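Local coordinates for protein haloacid dehalogenase-like hydrolase (Bacteroides thetaiotaomicron, PDB 2RBK) that binds magnesium in a haloacid dehalogenase-type active site and probably acts as a phosphatase, its site here occupied by a vanadium oxide group, at residues A[148-159]-A[171-182]; A[186-194]-A[214-222]. All coordinates share one frame; numbering follows the deposited sequence. Where two conformers were deposited one is given.

Following the chain from its N terminus, interaction 1 comes first: residues 171-182 fold back on strand 149-152 and helix 156-162, closing a loop of eleven intervening residues. Strand 180-182 then leads directly into helix 188-199, where interaction 2 opens. That contact closes on helix 216-221, after a longer excursion that includes strand 206-210 of the large mixed sheet. The two are in series, neither nested nor crossed, with centres about 17 Å apart. Interaction 1 belongs to the smaller cap region and interaction 2 to the core around the large sheet. They touch through Arg173 O and Asn214 N, 2.9 Å apart and probably hydrogen-bonded, and both reach the vanadium group.

Interaction 1: residues A[148-159]-A[171-182]; sequences IQMTPFITEEEE and IGRWYPAFADVT. With VN4 (oxido(dioxo)vanadium), chain C.
Met150 and Val181 form an antiparallel hydrogen-bonded pair between strands 149-152 and 180-182, whose directions differ by 151°, with Met150 N donating to Val181 O and Val181 N to Met150 O at 2.8 Å. This single bridge lies in the cap domain characteristic of Cof-type haloacid dehalogenase-like hydrolases, from which Trp174 reaches the vanadium group. Pro152, whose nitrogen has no hydrogen to offer, still accepts from Ala179 N through its carbonyl.

Short and polar, Thr151 suits a place beside Asp180: its OG1 donates to Asp180 OD1 at 2.7 Å, on the anti side and 22° out of the carboxylate plane. The Gln149 amide stacks almost parallel on that carboxylate, and its polar ends bind Gly44 and Asn69. Asp180 OD2 also accepts from Asn69 and, weakly, from Trp174 NE1, which helps fix the indole. One indole face carries the water bound to vanadium; Phe178 CZ backs the other.

Phe178 has CG between its backbone N and carbonyl carbon (chi1 60°), which sets CD1 3.4 Å from Thr151 CG2, while its CB sits over the face of the Phe153 ring. Phe125 of helix 119-128 meets both phenylalanines.

Thr155 and Glu158 make a capping box starting helix 156-162. Beside it the long, flat end of Arg173 lies between Ala179 CB and Glu156 CG. Arg173 NH1 and NH2 both grip Ile154 O, at 2.9 and 3.0 Å, and NH2 forms a salt bridge with Glu159 OE1, which uses its anti lone pair. One water joins Glu159 OE1 to Arg173 NE, accepting from NE at 2.7 Å.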
# COMPACT_ATOMS: atom_id res chain seq x y z
N ILE A 148 11.26 4.63 -7.77
CA ILE A 148 10.87 3.45 -6.99
C ILE A 148 9.46 3.03 -7.28
O ILE A 148 9.14 1.82 -7.38
CB ILE A 148 11.05 3.70 -5.50
CG1 ILE A 148 12.51 4.15 -5.22
CG2 ILE A 148 10.66 2.50 -4.69
CD1 ILE A 148 12.87 4.30 -3.79
N GLN A 149 8.53 3.97 -7.49
CA GLN A 149 7.15 3.68 -7.80
C GLN A 149 6.61 4.78 -8.73
O GLN A 149 6.91 5.95 -8.55
CB GLN A 149 6.27 3.59 -6.54
CG GLN A 149 4.81 3.24 -6.85
CD GLN A 149 4.08 2.89 -5.57
OE1 GLN A 149 4.12 1.70 -5.18
NE2 GLN A 149 3.48 3.84 -4.88
N MET A 150 5.81 4.36 -9.72
CA MET A 150 5.03 5.29 -10.52
C MET A 150 3.58 5.03 -10.32
O MET A 150 3.17 3.87 -10.22
CB MET A 150 5.33 5.12 -12.00
CG MET A 150 6.66 5.23 -12.47
SD MET A 150 6.95 4.83 -14.16
CE MET A 150 6.73 3.16 -14.54
N THR A 151 2.79 6.07 -10.31
CA THR A 151 1.33 5.96 -10.12
C THR A 151 0.62 6.68 -11.26
O THR A 151 0.31 7.89 -11.13
CB THR A 151 0.98 6.46 -8.73
OG1 THR A 151 1.69 5.65 -7.78
CG2 THR A 151 -0.51 6.33 -8.51
N PRO A 152 0.42 6.00 -12.37
CA PRO A 152 -0.34 6.57 -13.48
C PRO A 152 -1.84 6.52 -13.23
O PRO A 152 -2.39 5.57 -12.70
CB PRO A 152 0.03 5.63 -14.67
CG PRO A 152 0.28 4.33 -13.99
CD PRO A 152 0.99 4.67 -12.72
N PHE A 153 -2.53 7.62 -13.65
CA PHE A 153 -3.96 7.73 -13.51
C PHE A 153 -4.57 7.17 -14.80
O PHE A 153 -5.05 7.88 -15.69
CB PHE A 153 -4.36 9.19 -13.24
CG PHE A 153 -4.10 9.56 -11.81
CD1 PHE A 153 -2.76 9.71 -11.43
CD2 PHE A 153 -5.04 9.73 -10.81
CE1 PHE A 153 -2.46 10.04 -10.13
CE2 PHE A 153 -4.74 10.07 -9.50
CZ PHE A 153 -3.40 10.19 -9.14
N ILE A 154 -4.50 5.83 -14.94
CA ILE A 154 -4.96 5.09 -16.15
C ILE A 154 -6.06 4.14 -15.78
O ILE A 154 -6.06 3.57 -14.69
CB ILE A 154 -3.77 4.33 -16.79
CG1 ILE A 154 -3.03 3.39 -15.84
CG2 ILE A 154 -2.86 5.38 -17.44
CD1 ILE A 154 -1.97 2.57 -16.52
N THR A 155 -6.99 3.96 -16.73
CA THR A 155 -8.02 2.96 -16.61
C THR A 155 -7.43 1.56 -16.81
O THR A 155 -6.31 1.44 -17.29
CB THR A 155 -9.14 3.15 -17.66
OG1 THR A 155 -8.53 2.96 -18.96
CG2 THR A 155 -9.81 4.50 -17.67
N GLU A 156 -8.25 0.50 -16.56
CA GLU A 156 -7.83 -0.90 -16.86
C GLU A 156 -7.57 -1.05 -18.35
O GLU A 156 -6.62 -1.73 -18.74
CB GLU A 156 -8.89 -1.81 -16.29
CG GLU A 156 -8.97 -1.80 -14.76
CD GLU A 156 -9.79 -2.99 -14.31
OE1 GLU A 156 -9.39 -4.14 -14.59
OE2 GLU A 156 -10.81 -2.79 -13.64
N GLU A 157 -8.42 -0.43 -19.22
CA GLU A 157 -8.20 -0.50 -20.67
C GLU A 157 -6.85 0.12 -21.01
O GLU A 157 -6.06 -0.42 -21.77
CB GLU A 157 -9.37 0.20 -21.38
CG GLU A 157 -9.28 0.53 -22.83
CD GLU A 157 -10.64 1.03 -23.26
OE1 GLU A 157 -11.36 0.40 -24.02
OE2 GLU A 157 -11.02 2.14 -22.78
N GLU A 158 -6.54 1.30 -20.46
CA GLU A 158 -5.23 1.91 -20.76
C GLU A 158 -4.09 1.13 -20.18
O GLU A 158 -3.03 1.05 -20.78
CB GLU A 158 -5.24 3.35 -20.24
CG GLU A 158 -6.14 4.26 -21.05
CD GLU A 158 -6.45 5.59 -20.38
OE1 GLU A 158 -6.37 5.70 -19.11
OE2 GLU A 158 -6.83 6.54 -21.14
N GLU A 159 -4.28 0.54 -19.02
CA GLU A 159 -3.28 -0.35 -18.45
C GLU A 159 -2.95 -1.44 -19.46
O GLU A 159 -1.80 -1.69 -19.66
CB GLU A 159 -3.77 -0.90 -17.12
CG GLU A 159 -2.96 -2.01 -16.49
CD GLU A 159 -3.60 -2.54 -15.23
OE1 GLU A 159 -4.43 -1.85 -14.58
OE2 GLU A 159 -3.29 -3.69 -14.81
N ILE A 171 2.00 -4.30 -11.26
CA ILE A 171 0.98 -3.29 -11.31
C ILE A 171 -0.12 -3.67 -10.35
O ILE A 171 -0.63 -4.80 -10.46
CB ILE A 171 0.40 -3.07 -12.72
CG1 ILE A 171 1.46 -2.96 -13.81
CG2 ILE A 171 -0.50 -1.86 -12.61
CD1 ILE A 171 0.88 -3.40 -15.14
N GLY A 172 -0.45 -2.78 -9.40
CA GLY A 172 -1.53 -3.07 -8.47
C GLY A 172 -2.47 -1.91 -8.28
O GLY A 172 -2.02 -0.77 -8.45
N ARG A 173 -3.68 -2.12 -7.86
CA ARG A 173 -4.56 -0.97 -7.46
C ARG A 173 -5.15 -1.14 -6.03
O ARG A 173 -5.56 -2.20 -5.59
CB ARG A 173 -5.75 -0.77 -8.36
CG ARG A 173 -5.54 -0.68 -9.83
CD ARG A 173 -6.71 -0.36 -10.76
NE ARG A 173 -6.14 -0.32 -12.13
CZ ARG A 173 -6.12 0.71 -12.88
NH1 ARG A 173 -6.73 1.82 -12.49
NH2 ARG A 173 -5.53 0.70 -14.08
N TRP A 174 -5.21 0.01 -5.29
CA TRP A 174 -5.93 0.20 -4.08
C TRP A 174 -7.10 1.14 -4.11
O TRP A 174 -7.85 1.27 -3.21
CB TRP A 174 -4.99 0.59 -2.93
CG TRP A 174 -4.10 1.77 -3.09
CD1 TRP A 174 -2.84 1.80 -3.70
CD2 TRP A 174 -4.33 3.11 -2.62
NE1 TRP A 174 -2.31 3.02 -3.64
CE2 TRP A 174 -3.17 3.86 -2.98
CE3 TRP A 174 -5.34 3.75 -1.94
CZ2 TRP A 174 -2.99 5.22 -2.69
CZ3 TRP A 174 -5.19 5.09 -1.64
CH2 TRP A 174 -4.05 5.78 -2.00
N TYR A 175 -7.22 1.78 -5.27
CA TYR A 175 -8.30 2.72 -5.51
C TYR A 175 -8.63 2.68 -7.02
O TYR A 175 -7.62 2.53 -7.76
CB TYR A 175 -7.94 4.14 -5.06
CG TYR A 175 -9.08 5.10 -5.00
CD1 TYR A 175 -9.94 5.10 -3.89
CD2 TYR A 175 -9.34 6.00 -6.03
CE1 TYR A 175 -11.00 5.98 -3.82
CE2 TYR A 175 -10.40 6.86 -5.97
CZ TYR A 175 -11.22 6.85 -4.85
OH TYR A 175 -12.27 7.72 -4.83
N PRO A 176 -9.84 2.78 -7.49
CA PRO A 176 -10.03 2.54 -8.95
C PRO A 176 -9.44 3.57 -9.90
O PRO A 176 -9.21 3.42 -11.14
CB PRO A 176 -11.58 2.45 -9.02
CG PRO A 176 -12.03 2.26 -7.63
CD PRO A 176 -11.08 3.00 -6.70
N ALA A 177 -9.15 4.82 -9.50
CA ALA A 177 -8.78 5.69 -10.62
C ALA A 177 -7.34 5.68 -11.11
O ALA A 177 -6.91 6.38 -12.06
CB ALA A 177 -9.09 7.11 -10.14
N PHE A 178 -6.50 4.85 -10.50
CA PHE A 178 -5.07 4.85 -10.76
C PHE A 178 -4.48 3.53 -10.34
O PHE A 178 -5.14 2.77 -9.66
CB PHE A 178 -4.45 5.98 -9.97
CG PHE A 178 -4.60 5.93 -8.45
CD1 PHE A 178 -3.64 5.27 -7.68
CD2 PHE A 178 -5.67 6.55 -7.77
CE1 PHE A 178 -3.76 5.24 -6.30
CE2 PHE A 178 -5.79 6.52 -6.38
CZ PHE A 178 -4.81 5.86 -5.66
N ALA A 179 -3.24 3.30 -10.72
CA ALA A 179 -2.52 2.08 -10.37
C ALA A 179 -1.13 2.46 -9.87
O ALA A 179 -0.60 3.49 -10.27
CB ALA A 179 -2.43 1.14 -11.57
N ASP A 180 -0.51 1.56 -9.11
CA ASP A 180 0.86 1.69 -8.68
C ASP A 180 1.72 0.68 -9.44
O ASP A 180 1.37 -0.51 -9.48
CB ASP A 180 1.01 1.40 -7.19
CG ASP A 180 0.37 2.42 -6.27
OD1 ASP A 180 0.33 3.63 -6.60
OD2 ASP A 180 -0.06 1.94 -5.16
N VAL A 181 2.83 1.13 -9.96
CA VAL A 181 3.75 0.35 -10.76
C VAL A 181 5.09 0.32 -10.02
O VAL A 181 5.64 1.37 -9.67
CB VAL A 181 3.90 0.97 -12.14
CG1 VAL A 181 4.83 0.10 -13.01
CG2 VAL A 181 2.56 1.10 -12.83
N THR A 182 5.62 -0.91 -9.81
CA THR A 182 6.87 -1.15 -9.13
C THR A 182 7.65 -2.20 -9.90
O THR A 182 7.15 -2.84 -10.83
CB THR A 182 6.61 -1.60 -7.68
OG1 THR A 182 5.70 -2.71 -7.73
CG2 THR A 182 6.10 -0.47 -6.79
V VN4 C . -3.29 0.77 0.93
O1 VN4 C . -2.74 1.61 2.25
O2 VN4 C . -5.00 0.77 0.50
O3 VN4 C . -2.26 0.34 -0.53
O HOH W 1 -3.36 -4.44 -12.24
O HOH W 2 -6.38 -2.90 -12.70
O HOH W 3 -2.94 2.67 0.05

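Interaction 2: residues A[186-194]-A[214-222]; sequences DTKQKGIDE and NDISMLRHA. With VN4 (oxido(dioxo)vanadium), chain C.
The imidazole of His221 carries Gln189 on one face, with CG 3.6 Å from the ring centroid and the amide stacked at 20° to the ring, while Asp193 OD1 meets its edge. There His221 NE2 donates to Asp193 OD1 at 2.7 Å, nearly straight and in the ring plane. Were His221 an alanine, Asp193 OD1 would probably lose this donor and the Gln189 amide the ring it stacks on. Nearby, Ile192 CD1 packs on Met218 CB, an apolar contact between the two helices, extended by Ala222 CB.

At the other end Thr187, the N-cap of helix 188-199, shares a hydrogen bond with Ser217 OG, OG1 to OG 3.0 Å. Lys188 runs extended past Met218 SD, consistent with the active-site lysine typical of haloacid dehalogenase-type phosphatases; its NZ makes a salt bridge with Asp215 OD1, beside the magnesium site, at 2.7 Å and donates to Ala42 O and to the vanadium group's O3. Asn214 ND2 also donates to that O3, at 2.9 Å and nearly straight (164°).

Helical segments 188-194 and 216-221 run at 47° to each other, while Leu219 faces Val235 of helix 233-238 and Ala222 rests on strand 206-210 of the large sheet.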
# COMPACT_ATOMS: atom_id res chain seq x y z
N ASP A 186 8.04 -6.85 -6.76
CA ASP A 186 7.76 -5.97 -5.64
C ASP A 186 6.29 -5.76 -5.45
O ASP A 186 5.66 -4.92 -6.08
CB ASP A 186 8.51 -4.65 -5.83
CG ASP A 186 10.02 -4.93 -5.78
OD1 ASP A 186 10.44 -5.84 -5.04
OD2 ASP A 186 10.71 -4.26 -6.56
N THR A 187 5.71 -6.59 -4.59
CA THR A 187 4.35 -6.51 -4.10
C THR A 187 4.37 -6.59 -2.58
O THR A 187 5.44 -6.85 -1.99
CB THR A 187 3.39 -7.63 -4.62
OG1 THR A 187 3.71 -8.81 -3.98
CG2 THR A 187 3.56 -7.80 -6.13
N LYS A 188 3.24 -6.41 -1.95
CA LYS A 188 3.26 -6.49 -0.48
C LYS A 188 3.75 -7.84 0.04
O LYS A 188 4.25 -7.90 1.17
CB LYS A 188 1.91 -6.11 0.07
CG LYS A 188 1.52 -4.66 -0.14
CD LYS A 188 0.15 -4.35 0.33
CE LYS A 188 -0.27 -2.93 -0.08
NZ LYS A 188 -1.54 -2.49 0.57
N GLN A 189 3.57 -8.90 -0.72
CA GLN A 189 4.13 -10.22 -0.34
C GLN A 189 5.62 -10.16 -0.13
O GLN A 189 6.17 -10.76 0.81
CB GLN A 189 3.78 -11.29 -1.40
CG GLN A 189 4.62 -12.49 -1.58
CD GLN A 189 4.06 -13.51 -2.52
OE1 GLN A 189 3.00 -13.28 -3.12
NE2 GLN A 189 4.70 -14.69 -2.64
N LYS A 190 6.35 -9.49 -1.06
CA LYS A 190 7.80 -9.27 -0.90
C LYS A 190 8.07 -8.53 0.38
O LYS A 190 9.03 -8.82 1.11
CB LYS A 190 8.33 -8.48 -2.11
CG LYS A 190 9.77 -7.97 -2.01
CD LYS A 190 10.78 -9.04 -1.87
CE LYS A 190 12.19 -8.50 -2.20
NZ LYS A 190 13.27 -9.52 -1.98
N GLY A 191 7.25 -7.51 0.67
CA GLY A 191 7.42 -6.76 1.90
C GLY A 191 7.31 -7.65 3.14
O GLY A 191 8.13 -7.53 4.05
N ILE A 192 6.32 -8.54 3.15
CA ILE A 192 6.21 -9.46 4.27
C ILE A 192 7.47 -10.26 4.43
O ILE A 192 8.02 -10.41 5.51
CB ILE A 192 4.97 -10.39 4.13
CG1 ILE A 192 3.70 -9.57 4.37
CG2 ILE A 192 5.10 -11.58 5.06
CD1 ILE A 192 2.40 -10.36 4.28
N ASP A 193 7.97 -10.80 3.31
CA ASP A 193 9.17 -11.64 3.37
C ASP A 193 10.35 -10.87 3.96
O ASP A 193 11.11 -11.40 4.74
CB ASP A 193 9.52 -12.14 1.98
CG ASP A 193 8.57 -13.18 1.45
OD1 ASP A 193 7.81 -13.76 2.28
OD2 ASP A 193 8.63 -13.40 0.21
N GLU A 194 10.50 -9.61 3.56
CA GLU A 194 11.63 -8.80 4.05
C GLU A 194 11.49 -8.49 5.53
O GLU A 194 12.44 -8.60 6.29
CB GLU A 194 11.76 -7.54 3.20
CG GLU A 194 12.17 -7.84 1.76
CD GLU A 194 13.54 -8.46 1.65
OE1 GLU A 194 14.40 -8.16 2.50
OE2 GLU A 194 13.76 -9.26 0.70
N ASN A 214 -4.47 -4.70 -4.54
CA ASN A 214 -3.04 -4.74 -4.27
C ASN A 214 -2.70 -5.44 -2.94
O ASN A 214 -1.53 -5.52 -2.60
CB ASN A 214 -2.40 -3.35 -4.30
CG ASN A 214 -2.77 -2.42 -3.14
OD1 ASN A 214 -3.90 -2.57 -2.64
ND2 ASN A 214 -1.94 -1.45 -2.78
N ASP A 215 -3.74 -5.95 -2.24
CA ASP A 215 -3.56 -6.75 -1.07
C ASP A 215 -3.67 -8.24 -1.35
O ASP A 215 -3.38 -9.04 -0.46
CB ASP A 215 -4.62 -6.38 -0.01
CG ASP A 215 -4.54 -4.94 0.40
OD1 ASP A 215 -3.35 -4.50 0.63
OD2 ASP A 215 -5.58 -4.29 0.54
N ILE A 216 -4.13 -8.62 -2.53
CA ILE A 216 -4.40 -10.04 -2.78
C ILE A 216 -3.16 -10.89 -2.57
O ILE A 216 -3.25 -11.95 -1.96
CB ILE A 216 -5.03 -10.20 -4.20
CG1 ILE A 216 -6.48 -9.72 -4.14
CG2 ILE A 216 -4.90 -11.61 -4.72
CD1 ILE A 216 -7.17 -9.63 -5.52
N SER A 217 -1.99 -10.43 -3.07
CA SER A 217 -0.82 -11.31 -2.91
C SER A 217 -0.49 -11.47 -1.43
O SER A 217 -0.12 -12.60 -1.03
CB SER A 217 0.36 -10.86 -3.71
OG SER A 217 0.85 -9.61 -3.30
N MET A 218 -0.60 -10.45 -0.60
CA MET A 218 -0.31 -10.65 0.83
C MET A 218 -1.41 -11.39 1.57
O MET A 218 -1.10 -12.04 2.59
CB MET A 218 0.07 -9.36 1.56
CG MET A 218 -1.02 -8.37 1.84
SD MET A 218 -0.43 -7.16 3.05
CE MET A 218 -1.92 -6.19 3.29
N LEU A 219 -2.66 -11.31 1.13
CA LEU A 219 -3.76 -12.09 1.71
C LEU A 219 -3.51 -13.59 1.47
O LEU A 219 -3.79 -14.40 2.35
CB LEU A 219 -5.09 -11.65 1.16
CG LEU A 219 -5.54 -10.27 1.64
CD1 LEU A 219 -6.74 -9.73 0.87
CD2 LEU A 219 -5.89 -10.27 3.11
N ARG A 220 -3.03 -13.93 0.28
CA ARG A 220 -2.74 -15.32 -0.05
C ARG A 220 -1.46 -15.78 0.64
O ARG A 220 -1.35 -16.94 1.03
CB ARG A 220 -2.68 -15.48 -1.57
CG ARG A 220 -4.03 -15.37 -2.25
CD ARG A 220 -4.05 -15.86 -3.69
NE ARG A 220 -5.37 -15.69 -4.29
CZ ARG A 220 -6.48 -16.38 -4.14
NH1 ARG A 220 -6.43 -17.44 -3.31
NH2 ARG A 220 -7.61 -16.07 -4.77
N HIS A 221 -0.45 -14.91 0.76
CA HIS A 221 0.87 -15.30 1.21
C HIS A 221 0.98 -15.43 2.70
O HIS A 221 1.68 -16.35 3.21
CB HIS A 221 1.88 -14.29 0.69
CG HIS A 221 3.33 -14.64 0.94
ND1 HIS A 221 3.89 -15.79 0.43
CD2 HIS A 221 4.30 -13.90 1.58
CE1 HIS A 221 5.18 -15.76 0.80
NE2 HIS A 221 5.44 -14.66 1.45
N ALA A 222 0.38 -14.52 3.46
CA ALA A 222 0.39 -14.63 4.90
C ALA A 222 -0.29 -15.93 5.34
O ALA A 222 -1.11 -16.50 4.62
CB ALA A 222 -0.32 -13.44 5.53
V VN4 C . -3.29 0.77 0.93
O1 VN4 C . -2.74 1.61 2.25
O2 VN4 C . -5.00 0.77 0.50
O3 VN4 C . -2.26 0.34 -0.53
O HOH W 4 1.08 -4.87 -3.56
O HOH W 5 0.72 -14.58 -2.89
O HOH W 3 -2.94 2.67 0.05